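Local coordinates for S-M checkpoint control protein RAD4 (PDB 4BU0), which is essential for DNA replication and for the checkpoint that couples S and M phases, binding phosphorylated Crb2 through its first two BRCT domains, at residues C13-I17 against G50-K56; K28-L32 against I75-Y79; K68-W74 against L93-L99; I120-V124 against V165-W169. All blocks are in the same frame, centred on the assembly; numbering follows the deposited sequence.

Interaction 1: residues C13-I17 against G50-K56; sequences CCTSI and GDFDTPK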
loop_
_atom_site.group_PDB
_atom_site.type_symbol
_atom_site.label_atom_id
_atom_site.label_comp_id
_atom_site.label_asym_id
_atom_site.label_seq_id
_atom_site.Cartn_x
_atom_site.Cartn_y
_atom_site.Cartn_z
ATOM N N CYS A 13 -8.116 1.279 13.066
ATOM C CA CYS A 13 -7.351 2.518 12.988
ATOM C C CYS A 13 -7.246 2.875 11.509
ATOM O O CYS A 13 -7.243 1.945 10.695
ATOM C CB CYS A 13 -5.978 2.278 13.610
ATOM S SG CYS A 13 -4.919 3.740 13.723
ATOM N N CYS A 14 -7.182 4.180 11.158
ATOM C CA CYS A 14 -7.012 4.623 9.766
ATOM C C CYS A 14 -5.669 5.281 9.587
ATOM O O CYS A 14 -5.139 5.916 10.521
ATOM C CB CYS A 14 -8.109 5.602 9.342
ATOM S SG CYS A 14 -9.767 4.892 9.285
ATOM N N THR A 15 -5.147 5.225 8.341
ATOM C CA THR A 15 -3.961 5.996 7.978
ATOM C C THR A 15 -4.191 6.557 6.585
ATOM O O THR A 15 -4.605 5.819 5.676
ATOM C CB THR A 15 -2.638 5.231 8.125
ATOM O OG1 THR A 15 -1.568 6.154 7.901
ATOM C CG2 THR A 15 -2.484 4.033 7.187
ATOM N N SER A 16 -3.955 7.889 6.417
ATOM C CA SER A 16 -4.138 8.582 5.137
ATOM C C SER A 16 -5.523 8.372 4.536
ATOM O O SER A 16 -5.678 8.098 3.334
ATOM C CB SER A 16 -3.062 8.175 4.136
ATOM O OG SER A 16 -1.856 8.842 4.454
ATOM N N ILE A 17 -6.558 8.531 5.375
ATOM C CA ILE A 17 -7.947 8.474 4.970
ATOM C C ILE A 17 -8.478 9.885 5.209
ATOM O O ILE A 17 -8.280 10.409 6.305
ATOM C CB ILE A 17 -8.762 7.382 5.715
ATOM C CG1 ILE A 17 -8.127 5.967 5.498
ATOM C CG2 ILE A 17 -10.225 7.398 5.261
ATOM C CD1 ILE A 17 -8.237 5.405 4.045
ATOM N N GLY A 50 -4.904 4.424 3.217
ATOM C CA GLY A 50 -5.097 5.125 1.951
ATOM C C GLY A 50 -3.798 5.423 1.235
ATOM O O GLY A 50 -3.816 6.040 0.163
ATOM N N ASP A 51 -2.665 4.986 1.834
ATOM C CA ASP A 51 -1.300 5.198 1.341
ATOM C C ASP A 51 -0.360 4.291 2.098
ATOM O O ASP A 51 -0.696 3.860 3.204
ATOM C CB ASP A 51 -0.885 6.674 1.545
ATOM C CG ASP A 51 0.311 7.139 0.730
ATOM O OD1 ASP A 51 0.710 6.416 -0.212
ATOM O OD2 ASP A 51 0.785 8.269 0.969
ATOM N N PHE A 52 0.817 4.018 1.544
ATOM C CA PHE A 52 1.838 3.220 2.210
ATOM C C PHE A 52 2.886 4.118 2.866
ATOM O O PHE A 52 3.629 3.637 3.720
ATOM C CB PHE A 52 2.538 2.277 1.198
ATOM C CG PHE A 52 3.266 3.031 0.104
ATOM C CD1 PHE A 52 4.573 3.446 0.279
ATOM C CD2 PHE A 52 2.631 3.341 -1.089
ATOM C CE1 PHE A 52 5.225 4.207 -0.709
ATOM C CE2 PHE A 52 3.284 4.078 -2.079
ATOM C CZ PHE A 52 4.575 4.502 -1.883
ATOM N N ASP A 53 2.992 5.401 2.444
ATOM C CA ASP A 53 4.052 6.273 2.931
ATOM C C ASP A 53 3.617 7.035 4.173
ATOM O O ASP A 53 3.493 8.265 4.150
ATOM C CB ASP A 53 4.509 7.249 1.832
ATOM C CG ASP A 53 5.818 7.937 2.164
ATOM O OD1 ASP A 53 6.455 7.551 3.175
ATOM O OD2 ASP A 53 6.215 8.856 1.408
ATOM N N THR A 54 3.347 6.297 5.241
ATOM C CA THR A 54 2.980 6.892 6.527
ATOM C C THR A 54 3.653 6.146 7.668
ATOM O O THR A 54 3.851 4.931 7.588
ATOM C CB THR A 54 1.441 6.890 6.788
ATOM O OG1 THR A 54 1.033 5.578 7.193
ATOM C CG2 THR A 54 0.609 7.418 5.619
ATOM N N PRO A 55 3.886 6.828 8.813
ATOM C CA PRO A 55 4.456 6.134 9.971
ATOM C C PRO A 55 3.612 4.942 10.480
ATOM O O PRO A 55 4.180 3.914 10.881
ATOM C CB PRO A 55 4.516 7.244 11.029
ATOM C CG PRO A 55 4.691 8.480 10.253
ATOM C CD PRO A 55 3.803 8.286 9.050
ATOM N N LYS A 56 2.256 5.060 10.444
ATOM C CA LYS A 56 1.404 3.938 10.878
ATOM C C LYS A 56 1.580 2.741 9.960
ATOM O O LYS A 56 1.725 1.609 10.411
ATOM C CB LYS A 56 -0.078 4.329 10.879
ATOM C CG LYS A 56 -0.502 5.239 12.041
ATOM C CD LYS A 56 -1.973 5.612 11.890
ATOM C CE LYS A 56 -2.451 6.485 13.049
ATOM N NZ LYS A 56 -3.817 7.011 12.765
HETATM O O HOH W 1 -0.441 10.100 2.586
HETATM O O HOH W 2 -4.316 9.400 0.768
#

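Interaction 2: residues K28-L32 against I75-Y79; sequences KATKL and IPVLY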
loop_
_atom_site.group_PDB
_atom_site.type_symbol
_atom_site.label_atom_id
_atom_site.label_comp_id
_atom_site.label_asym_id
_atom_site.label_seq_id
_atom_site.Cartn_x
_atom_site.Cartn_y
_atom_site.Cartn_z
ATOM N N LYS A 28 -19.591 3.879 11.268
ATOM C CA LYS A 28 -20.132 2.577 10.914
ATOM C C LYS A 28 -19.432 1.455 11.675
ATOM O O LYS A 28 -20.116 0.504 12.093
ATOM C CB LYS A 28 -20.054 2.362 9.397
ATOM C CG LYS A 28 -21.037 3.278 8.644
ATOM C CD LYS A 28 -20.869 3.191 7.130
ATOM C CE LYS A 28 -21.940 4.077 6.501
ATOM N NZ LYS A 28 -21.980 3.972 5.026
ATOM N N ALA A 29 -18.090 1.566 11.853
ATOM C CA ALA A 29 -17.379 0.503 12.598
ATOM C C ALA A 29 -17.869 0.451 14.049
ATOM O O ALA A 29 -18.047 -0.640 14.596
ATOM C CB ALA A 29 -15.886 0.747 12.563
ATOM N N THR A 30 -18.143 1.633 14.645
ATOM C CA THR A 30 -18.621 1.692 16.036
ATOM C C THR A 30 -20.006 1.062 16.123
ATOM O O THR A 30 -20.266 0.294 17.059
ATOM C CB THR A 30 -18.608 3.129 16.517
ATOM O OG1 THR A 30 -17.242 3.578 16.491
ATOM C CG2 THR A 30 -19.186 3.270 17.943
ATOM N N LYS A 31 -20.900 1.357 15.135
ATOM C CA LYS A 31 -22.231 0.755 15.179
ATOM C C LYS A 31 -22.118 -0.777 15.035
ATOM O O LYS A 31 -22.909 -1.518 15.634
ATOM C CB LYS A 31 -23.143 1.366 14.096
ATOM C CG LYS A 31 -24.583 0.870 14.178
ATOM C CD LYS A 31 -25.513 1.728 13.338
ATOM C CE LYS A 31 -26.752 0.945 12.989
ATOM N NZ LYS A 31 -27.613 1.677 12.032
ATOM N N LEU A 32 -21.121 -1.246 14.232
ATOM C CA LEU A 32 -20.899 -2.674 14.051
ATOM C C LEU A 32 -20.311 -3.336 15.294
ATOM O O LEU A 32 -20.198 -4.554 15.299
ATOM C CB LEU A 32 -19.966 -2.893 12.842
ATOM C CG LEU A 32 -20.638 -2.816 11.450
ATOM C CD1 LEU A 32 -19.627 -2.450 10.378
ATOM C CD2 LEU A 32 -21.299 -4.153 11.089
ATOM N N ILE A 75 -15.244 -1.346 5.540
ATOM C CA ILE A 75 -16.287 -1.078 6.530
ATOM C C ILE A 75 -17.607 -0.643 5.858
ATOM O O ILE A 75 -18.646 -1.214 6.188
ATOM C CB ILE A 75 -15.809 -0.084 7.594
ATOM C CG1 ILE A 75 -14.752 -0.737 8.552
ATOM C CG2 ILE A 75 -17.004 0.515 8.370
ATOM C CD1 ILE A 75 -15.297 -1.939 9.418
ATOM N N PRO A 76 -17.616 0.288 4.883
ATOM C CA PRO A 76 -18.895 0.610 4.243
ATOM C C PRO A 76 -19.568 -0.594 3.588
ATOM O O PRO A 76 -20.789 -0.725 3.689
ATOM C CB PRO A 76 -18.487 1.658 3.200
ATOM C CG PRO A 76 -17.316 2.356 3.839
ATOM C CD PRO A 76 -16.539 1.181 4.418
ATOM N N VAL A 77 -18.791 -1.519 2.951
ATOM C CA VAL A 77 -19.401 -2.672 2.309
ATOM C C VAL A 77 -19.966 -3.647 3.375
ATOM O O VAL A 77 -21.095 -4.155 3.240
ATOM C CB VAL A 77 -18.423 -3.377 1.328
ATOM C CG1 VAL A 77 -18.989 -4.703 0.830
ATOM C CG2 VAL A 77 -18.105 -2.460 0.137
ATOM N N LEU A 78 -19.192 -3.922 4.437
ATOM C CA LEU A 78 -19.691 -4.826 5.468
ATOM C C LEU A 78 -20.920 -4.224 6.179
ATOM O O LEU A 78 -21.925 -4.926 6.396
ATOM C CB LEU A 78 -18.565 -5.071 6.485
ATOM C CG LEU A 78 -18.962 -5.853 7.728
ATOM C CD1 LEU A 78 -19.382 -7.312 7.347
ATOM C CD2 LEU A 78 -17.785 -5.886 8.709
ATOM N N TYR A 79 -20.839 -2.922 6.503
ATOM C CA TYR A 79 -21.977 -2.250 7.138
ATOM C C TYR A 79 -23.221 -2.356 6.264
ATOM O O TYR A 79 -24.303 -2.662 6.777
ATOM C CB TYR A 79 -21.631 -0.775 7.337
ATOM C CG TYR A 79 -22.725 -0.018 8.045
ATOM C CD1 TYR A 79 -22.808 -0.013 9.430
ATOM C CD2 TYR A 79 -23.658 0.725 7.329
ATOM C CE1 TYR A 79 -23.788 0.710 10.091
ATOM C CE2 TYR A 79 -24.638 1.468 7.983
ATOM C CZ TYR A 79 -24.714 1.434 9.361
ATOM O OH TYR A 79 -25.677 2.174 10.015
HETATM O O HOH W 3 -22.402 1.458 3.945
#

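Interaction 3: residues K68-W74 against L93-L99; sequences KIMSSEW and LVDKHLL. Unlike the reference sequence in segment 93-99: Leu98 (reference Phe).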
loop_
_atom_site.group_PDB
_atom_site.type_symbol
_atom_site.label_atom_id
_atom_site.label_comp_id
_atom_site.label_asym_id
_atom_site.label_seq_id
_atom_site.Cartn_x
_atom_site.Cartn_y
_atom_site.Cartn_z
ATOM N N LYS A 68 -4.228 -6.615 9.930
ATOM C CA LYS A 68 -4.652 -6.664 8.538
ATOM C C LYS A 68 -4.718 -5.268 7.972
ATOM O O LYS A 68 -5.282 -4.385 8.616
ATOM C CB LYS A 68 -6.042 -7.326 8.374
ATOM C CG LYS A 68 -6.244 -8.678 9.076
ATOM C CD LYS A 68 -5.816 -9.849 8.243
ATOM C CE LYS A 68 -5.945 -11.113 9.059
ATOM N NZ LYS A 68 -4.779 -12.016 8.867
ATOM N N ILE A 69 -4.130 -5.063 6.770
ATOM C CA ILE A 69 -4.171 -3.756 6.107
ATOM C C ILE A 69 -5.310 -3.808 5.119
ATOM O O ILE A 69 -5.339 -4.591 4.173
ATOM C CB ILE A 69 -2.845 -3.292 5.482
ATOM C CG1 ILE A 69 -1.742 -3.257 6.559
ATOM C CG2 ILE A 69 -3.020 -1.897 4.849
ATOM C CD1 ILE A 69 -0.449 -3.337 5.965
ATOM N N MET A 70 -6.317 -2.960 5.408
ATOM C CA MET A 70 -7.576 -2.983 4.724
ATOM C C MET A 70 -7.838 -1.818 3.834
ATOM O O MET A 70 -7.356 -0.713 4.062
ATOM C CB MET A 70 -8.691 -2.961 5.813
ATOM C CG MET A 70 -8.574 -4.062 6.880
ATOM S SD MET A 70 -8.559 -5.724 6.144
ATOM C CE MET A 70 -10.173 -5.767 5.302
ATOM N N SER A 71 -8.662 -2.071 2.820
ATOM C CA SER A 71 -9.125 -1.030 1.917
ATOM C C SER A 71 -10.166 -0.141 2.612
ATOM O O SER A 71 -10.912 -0.598 3.505
ATOM C CB SER A 71 -9.728 -1.682 0.682
ATOM O OG SER A 71 -10.459 -0.751 -0.100
ATOM N N SER A 72 -10.279 1.109 2.170
ATOM C CA SER A 72 -11.284 2.013 2.704
ATOM C C SER A 72 -12.703 1.534 2.475
ATOM O O SER A 72 -13.595 1.976 3.189
ATOM C CB SER A 72 -11.118 3.384 2.067
ATOM O OG SER A 72 -11.315 3.282 0.666
ATOM N N GLU A 73 -12.915 0.655 1.488
ATOM C CA GLU A 73 -14.265 0.189 1.173
ATOM C C GLU A 73 -14.738 -0.919 2.120
ATOM O O GLU A 73 -15.932 -1.231 2.131
ATOM C CB GLU A 73 -14.348 -0.294 -0.295
ATOM C CG GLU A 73 -13.932 -1.742 -0.540
ATOM C CD GLU A 73 -12.792 -2.087 -1.488
ATOM O OE1 GLU A 73 -12.658 -1.410 -2.534
ATOM O OE2 GLU A 73 -12.079 -3.087 -1.223
ATOM N N TRP A 74 -13.813 -1.541 2.901
ATOM C CA TRP A 74 -14.213 -2.648 3.756
ATOM C C TRP A 74 -15.387 -2.349 4.684
ATOM O O TRP A 74 -16.417 -3.023 4.616
ATOM C CB TRP A 74 -13.009 -3.159 4.565
ATOM C CG TRP A 74 -13.371 -4.219 5.554
ATOM C CD1 TRP A 74 -14.141 -5.333 5.330
ATOM C CD2 TRP A 74 -13.037 -4.226 6.945
ATOM N NE1 TRP A 74 -14.299 -6.044 6.510
ATOM C CE2 TRP A 74 -13.622 -5.390 7.510
ATOM C CE3 TRP A 74 -12.259 -3.384 7.763
ATOM C CZ2 TRP A 74 -13.497 -5.700 8.874
ATOM C CZ3 TRP A 74 -12.103 -3.723 9.108
ATOM C CH2 TRP A 74 -12.731 -4.861 9.643
ATOM N N LEU A 93 -15.988 -10.417 5.593
ATOM C CA LEU A 93 -15.560 -9.823 4.307
ATOM C C LEU A 93 -14.126 -9.328 4.319
ATOM O O LEU A 93 -13.722 -8.650 3.371
ATOM C CB LEU A 93 -16.509 -8.687 3.861
ATOM C CG LEU A 93 -17.984 -9.075 3.792
ATOM C CD1 LEU A 93 -18.835 -7.877 3.358
ATOM C CD2 LEU A 93 -18.226 -10.226 2.788
ATOM N N VAL A 94 -13.344 -9.681 5.340
ATOM C CA VAL A 94 -11.977 -9.177 5.460
ATOM C C VAL A 94 -11.113 -9.604 4.255
ATOM O O VAL A 94 -10.459 -8.751 3.625
ATOM C CB VAL A 94 -11.360 -9.597 6.813
ATOM C CG1 VAL A 94 -9.828 -9.389 6.851
ATOM C CG2 VAL A 94 -12.060 -8.863 7.957
ATOM N N ASP A 95 -11.119 -10.911 3.918
ATOM C CA ASP A 95 -10.247 -11.358 2.825
ATOM C C ASP A 95 -10.603 -10.757 1.481
ATOM O O ASP A 95 -9.725 -10.669 0.626
ATOM C CB ASP A 95 -10.274 -12.890 2.712
ATOM C CG ASP A 95 -9.545 -13.620 3.818
ATOM O OD1 ASP A 95 -8.793 -12.962 4.573
ATOM O OD2 ASP A 95 -9.713 -14.859 3.922
ATOM N N LYS A 96 -11.848 -10.296 1.300
ATOM C CA LYS A 96 -12.297 -9.690 0.054
ATOM C C LYS A 96 -11.925 -8.213 -0.035
ATOM O O LYS A 96 -12.083 -7.619 -1.103
ATOM C CB LYS A 96 -13.812 -9.845 -0.097
ATOM C CG LYS A 96 -14.190 -11.272 -0.499
ATOM C CD LYS A 96 -15.668 -11.548 -0.323
ATOM C CE LYS A 96 -16.060 -12.854 -0.973
ATOM N NZ LYS A 96 -17.496 -13.166 -0.746
ATOM N N HIS A 97 -11.497 -7.604 1.087
ATOM C CA HIS A 97 -11.226 -6.164 1.092
ATOM C C HIS A 97 -9.853 -5.830 1.651
ATOM O O HIS A 97 -9.616 -4.715 2.117
ATOM C CB HIS A 97 -12.336 -5.408 1.865
ATOM C CG HIS A 97 -13.664 -5.552 1.198
ATOM N ND1 HIS A 97 -13.998 -4.782 0.101
ATOM C CD2 HIS A 97 -14.649 -6.449 1.418
ATOM C CE1 HIS A 97 -15.195 -5.206 -0.289
ATOM N NE2 HIS A 97 -15.626 -6.212 0.466
ATOM N N LEU A 98 -8.910 -6.756 1.551
ATOM C CA LEU A 98 -7.544 -6.452 1.934
ATOM C C LEU A 98 -7.026 -5.400 0.971
ATOM O O LEU A 98 -7.362 -5.427 -0.227
ATOM C CB LEU A 98 -6.665 -7.722 1.851
ATOM C CG LEU A 98 -6.944 -8.777 2.887
ATOM C CD1 LEU A 98 -6.204 -10.096 2.526
ATOM C CD2 LEU A 98 -6.505 -8.333 4.249
ATOM N N LEU A 99 -6.198 -4.490 1.464
ATOM C CA LEU A 99 -5.639 -3.493 0.555
ATOM C C LEU A 99 -4.684 -4.168 -0.430
ATOM O O LEU A 99 -3.882 -5.015 -0.005
ATOM C CB LEU A 99 -4.871 -2.442 1.345
ATOM C CG LEU A 99 -4.483 -1.168 0.560
ATOM C CD1 LEU A 99 -5.737 -0.271 0.238
ATOM C CD2 LEU A 99 -3.460 -0.348 1.327
HETATM O O HOH W 4 -3.427 -6.226 2.924
HETATM O O HOH W 5 -9.465 -4.528 -1.780
#

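Interaction 4: residues I120-V124 against V165-W169; sequences IENYV and VEWLW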
loop_
_atom_site.group_PDB
_atom_site.type_symbol
_atom_site.label_atom_id
_atom_site.label_comp_id
_atom_site.label_asym_id
_atom_site.label_seq_id
_atom_site.Cartn_x
_atom_site.Cartn_y
_atom_site.Cartn_z
ATOM N N ILE A 120 8.049 -8.482 -14.325
ATOM C CA ILE A 120 7.949 -7.496 -13.230
ATOM C C ILE A 120 6.727 -6.599 -13.472
ATOM O O ILE A 120 5.913 -6.359 -12.568
ATOM C CB ILE A 120 9.259 -6.679 -13.113
ATOM C CG1 ILE A 120 10.387 -7.596 -12.568
ATOM C CG2 ILE A 120 9.070 -5.463 -12.178
ATOM C CD1 ILE A 120 11.812 -7.007 -12.791
ATOM N N GLU A 121 6.605 -6.071 -14.714
ATOM C CA GLU A 121 5.465 -5.236 -15.068
ATOM C C GLU A 121 4.134 -5.943 -14.765
ATOM O O GLU A 121 3.250 -5.345 -14.151
ATOM C CB GLU A 121 5.550 -4.834 -16.542
ATOM C CG GLU A 121 4.356 -4.049 -17.046
ATOM C CD GLU A 121 4.487 -3.581 -18.485
ATOM O OE1 GLU A 121 5.603 -3.663 -19.050
ATOM O OE2 GLU A 121 3.463 -3.105 -19.032
ATOM N N ASN A 122 4.027 -7.228 -15.145
ATOM C CA ASN A 122 2.809 -7.974 -14.868
ATOM C C ASN A 122 2.536 -8.093 -13.360
ATOM O O ASN A 122 1.392 -7.932 -12.929
ATOM C CB ASN A 122 2.907 -9.372 -15.471
ATOM C CG ASN A 122 1.576 -10.072 -15.527
ATOM O OD1 ASN A 122 0.633 -9.613 -16.175
ATOM N ND2 ASN A 122 1.466 -11.183 -14.823
ATOM N N TYR A 123 3.578 -8.382 -12.556
ATOM C CA TYR A 123 3.353 -8.508 -11.106
ATOM C C TYR A 123 2.951 -7.193 -10.452
ATOM O O TYR A 123 2.143 -7.196 -9.513
ATOM C CB TYR A 123 4.599 -9.038 -10.401
ATOM C CG TYR A 123 4.693 -10.541 -10.399
ATOM C CD1 TYR A 123 3.990 -11.304 -9.470
ATOM C CD2 TYR A 123 5.516 -11.205 -11.298
ATOM C CE1 TYR A 123 4.076 -12.696 -9.462
ATOM C CE2 TYR A 123 5.614 -12.597 -11.298
ATOM C CZ TYR A 123 4.892 -13.338 -10.378
ATOM O OH TYR A 123 5.005 -14.711 -10.374
ATOM N N VAL A 124 3.512 -6.053 -10.917
ATOM C CA VAL A 124 3.123 -4.760 -10.377
ATOM C C VAL A 124 1.640 -4.542 -10.598
ATOM O O VAL A 124 0.938 -4.131 -9.686
ATOM C CB VAL A 124 3.960 -3.637 -11.050
ATOM C CG1 VAL A 124 3.381 -2.240 -10.759
ATOM C CG2 VAL A 124 5.422 -3.731 -10.599
ATOM N N VAL A 165 15.064 -5.635 -7.400
ATOM C CA VAL A 165 13.786 -6.299 -7.586
ATOM C C VAL A 165 13.338 -7.091 -6.329
ATOM O O VAL A 165 12.155 -7.365 -6.166
ATOM C CB VAL A 165 13.770 -7.156 -8.870
ATOM C CG1 VAL A 165 14.695 -8.371 -8.746
ATOM C CG2 VAL A 165 12.346 -7.543 -9.271
ATOM N N GLU A 166 14.281 -7.450 -5.445
ATOM C CA GLU A 166 13.932 -8.160 -4.219
ATOM C C GLU A 166 12.940 -7.355 -3.376
ATOM O O GLU A 166 12.132 -7.931 -2.659
ATOM C CB GLU A 166 15.217 -8.437 -3.441
ATOM C CG GLU A 166 15.066 -9.412 -2.276
ATOM C CD GLU A 166 14.614 -10.835 -2.576
ATOM O OE1 GLU A 166 14.587 -11.251 -3.756
ATOM O OE2 GLU A 166 14.180 -11.498 -1.608
ATOM N N TRP A 167 12.935 -6.018 -3.529
ATOM C CA TRP A 167 11.920 -5.210 -2.848
ATOM C C TRP A 167 10.518 -5.655 -3.248
ATOM O O TRP A 167 9.615 -5.754 -2.416
ATOM C CB TRP A 167 12.103 -3.720 -3.198
ATOM C CG TRP A 167 10.898 -2.894 -2.832
ATOM C CD1 TRP A 167 10.579 -2.410 -1.591
ATOM C CD2 TRP A 167 9.837 -2.482 -3.710
ATOM N NE1 TRP A 167 9.361 -1.764 -1.633
ATOM C CE2 TRP A 167 8.879 -1.804 -2.923
ATOM C CE3 TRP A 167 9.607 -2.632 -5.093
ATOM C CZ2 TRP A 167 7.692 -1.295 -3.468
ATOM C CZ3 TRP A 167 8.439 -2.120 -5.639
ATOM C CH2 TRP A 167 7.498 -1.460 -4.830
ATOM N N LEU A 168 10.336 -5.861 -4.560
ATOM C CA LEU A 168 9.044 -6.269 -5.055
ATOM C C LEU A 168 8.661 -7.657 -4.569
ATOM O O LEU A 168 7.529 -7.855 -4.109
ATOM C CB LEU A 168 9.081 -6.232 -6.599
ATOM C CG LEU A 168 7.782 -6.689 -7.298
ATOM C CD1 LEU A 168 6.612 -5.762 -6.969
ATOM C CD2 LEU A 168 7.991 -6.725 -8.823
ATOM N N TRP A 169 9.586 -8.591 -4.655
ATOM C CA TRP A 169 9.254 -9.934 -4.251
ATOM C C TRP A 169 8.947 -10.029 -2.772
ATOM O O TRP A 169 8.016 -10.658 -2.418
ATOM C CB TRP A 169 10.339 -10.922 -4.668
ATOM C CG TRP A 169 10.748 -10.883 -6.123
ATOM C CD1 TRP A 169 12.002 -10.975 -6.579
ATOM C CD2 TRP A 169 9.909 -10.770 -7.276
ATOM N NE1 TRP A 169 12.016 -10.901 -7.940
ATOM C CE2 TRP A 169 10.737 -10.773 -8.377
ATOM C CE3 TRP A 169 8.549 -10.654 -7.479
ATOM C CZ2 TRP A 169 10.245 -10.659 -9.652
ATOM C CZ3 TRP A 169 8.095 -10.548 -8.751
ATOM C CH2 TRP A 169 8.939 -10.536 -9.792
#

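Interaction 1: residues C13-I17 against G50-K56
The phosphopeptide-binding pocket of the first BRCT domain is built here, where the end of strand 11-15 meets the loop and first helical turn that follow strand 46-49: Thr15 OG1, Ser16 N and Lys56 NZ all hydrogen-bond a modified side chain of the bound peptide, consistent with the phosphothreonine of Crb2. Lys56 reaches across the strand end, its chain extended beyond CG, and its NZ meets Cys14 O at 2.8 Å, almost in line with the carbonyl bond (172°). Ser38 O takes a second bond from the same ammonium, so two main-chain oxygens and the ligand together fix where the charge sits. With an alanine here, Cys14 O would probably lose its side-chain donor and the bound phosphate a positive charge. Beside the lysine, Thr54 OG1 donates to Thr15 OG1 over 2.8 Å. Thr54 is also the N-cap of helix 55-63, its OG1 accepting from Tyr57 N; one hydroxyl thus ties the helix start to the ligand-binding threonine, a second-shell role. The strand exit is pinned by the main chain, Gly50 N to Thr15 O at 2.8 Å. Glycine suits this position, since a CB would run into Ser16 O, which instead receives a CA-H contact from Gly50 CA at 3.3 Å.

Interaction 2: residues K28-L32 against I75-Y79
Lys28 NZ is gripped from two sides of its chemistry: Glu24 forms a salt bridge with it, and a water accepts from this nitrogen and donates to Pro76 O. The extended aliphatic chain of Lys28 lies over one face of Tyr79 and crosses that side chain at about a right angle; its CG sits 3.7 Å from the ring centroid and 9° off the normal, a CH-pi contact. Tyr79 CG is anti to the backbone N (chi1 -177°), which lays one face under Lys28 and turns the ring edge to Lys31, whose CD is in the ring plane. In one modelled conformer Lys31 NZ also donates to Tyr79 OH, at 2.8 Å. These are the first and last helices of the BRCT fold, packed together on one side of the four-stranded parallel sheet. A glycine in place of Tyr79 would probably leave the Lys28 methylenes without their aromatic platform and Leu32 CD1 without its neighbour. Deeper in, Leu32 CD1 rests on Tyr79 CB at 4.0 Å and on Leu78 CD2, while Ile75 CG2 fits against Lys28 CB at 3.7 Å. Ile75 CD1 meets Ala29 CB, and both residues also touch Ile12 of the sheet.

Interaction 3: residues K68-W74 against L93-L99
His97 CB presses on Trp74 CB at 3.6 Å, and Val94 CG2 touches Trp74 CZ2 at the same separation. Met70 curls back through two bent torsions (chi2 -57°, chi3 -60°), which brings its CE over one face of the Trp74 indole and its SD within 3.9 Å of Val94 CG1. Next to this group, in the modelled conformer of Glu73, His97 ND1 donates to Glu73 OE2 at 2.9 Å; the oxygen lies near the imidazole plane and is met on its anti side, but 35° out of the carboxylate plane. The indole itself is held by NE1, bonded to Leu92 O, and meets His46 on strand 46-49. Outside this layer the backbones set the register: Ser71 N to His97 O at 2.9 Å and Leu99 N to Ile69 O at 2.8 Å flank the pair Met70 and Leu98. The linker leaving the first BRCT domain is thereby joined by a single bridge to strand 68-70, the outer strand of the parallel sheet. Main-chain bonds thus fasten the loop, whose Val94 packs on Met70 and Trp74, and the His-carboxylate bond fixes ND1 as a protonated nitrogen in that conformer.

Interaction 4: residues I120-V124 against V165-W169
Trp169 drives the edge of its indole against the face of the Tyr123 ring, a T-shaped pair with planes at 81° and ring centroids 5.1 Å apart. The leading atom is Trp169 CZ3, which comes down off-centre over the phenol, 3.7 Å from Tyr123 CD2. Val165 CG2 sits under the rim of the indole and meets Ile120 CD1 at 3.6 Å, while Ile120 CG1 comes 4.2 Å from Trp169 CZ2. Ile120 carries CG1 beside its backbone N (chi1 -70°), which sends CD1 to Val165 and leaves the CG2 branch to meet Leu168 CD2 at 3.7 Å. Leu168 is the central bump: one methyl enters the hollow between Ile120 and the CB of Tyr123, and the other, CD1, leans more loosely toward Val124 CG2 at 4.3 Å. All of this is van der Waals contact. In the second BRCT domain it joins helix 116-126 to helix 166-174 on one side of the parallel sheet; Ile120 goes down to Leu109 and Ile143, Val124 to Val107 and Val165 to Ile143, seating both helices on strands 106-110 and 141-144.

Interactions 2 and 4 are counterparts: each packs the first helix of a BRCT domain against its last, but their centres lie 34 Å apart on opposite sides of the chain's centre. Interaction 2 adds lysines around its tyrosine, whereas interaction 4 is wholly apolar and aromatic. Interaction 1 is the most buried and the most polar, at the ligand-binding end of the first sheet. Interaction 3 is partly buried and combines backbone pairing at that sheet's outer strand with apolar packing and a His-carboxylate bond. It touches both neighbours in the domain: Ser72 meets Ile17 of interaction 1, and His97 and Leu93 pack on Val77 of helix 74-83, which interaction 2 shares.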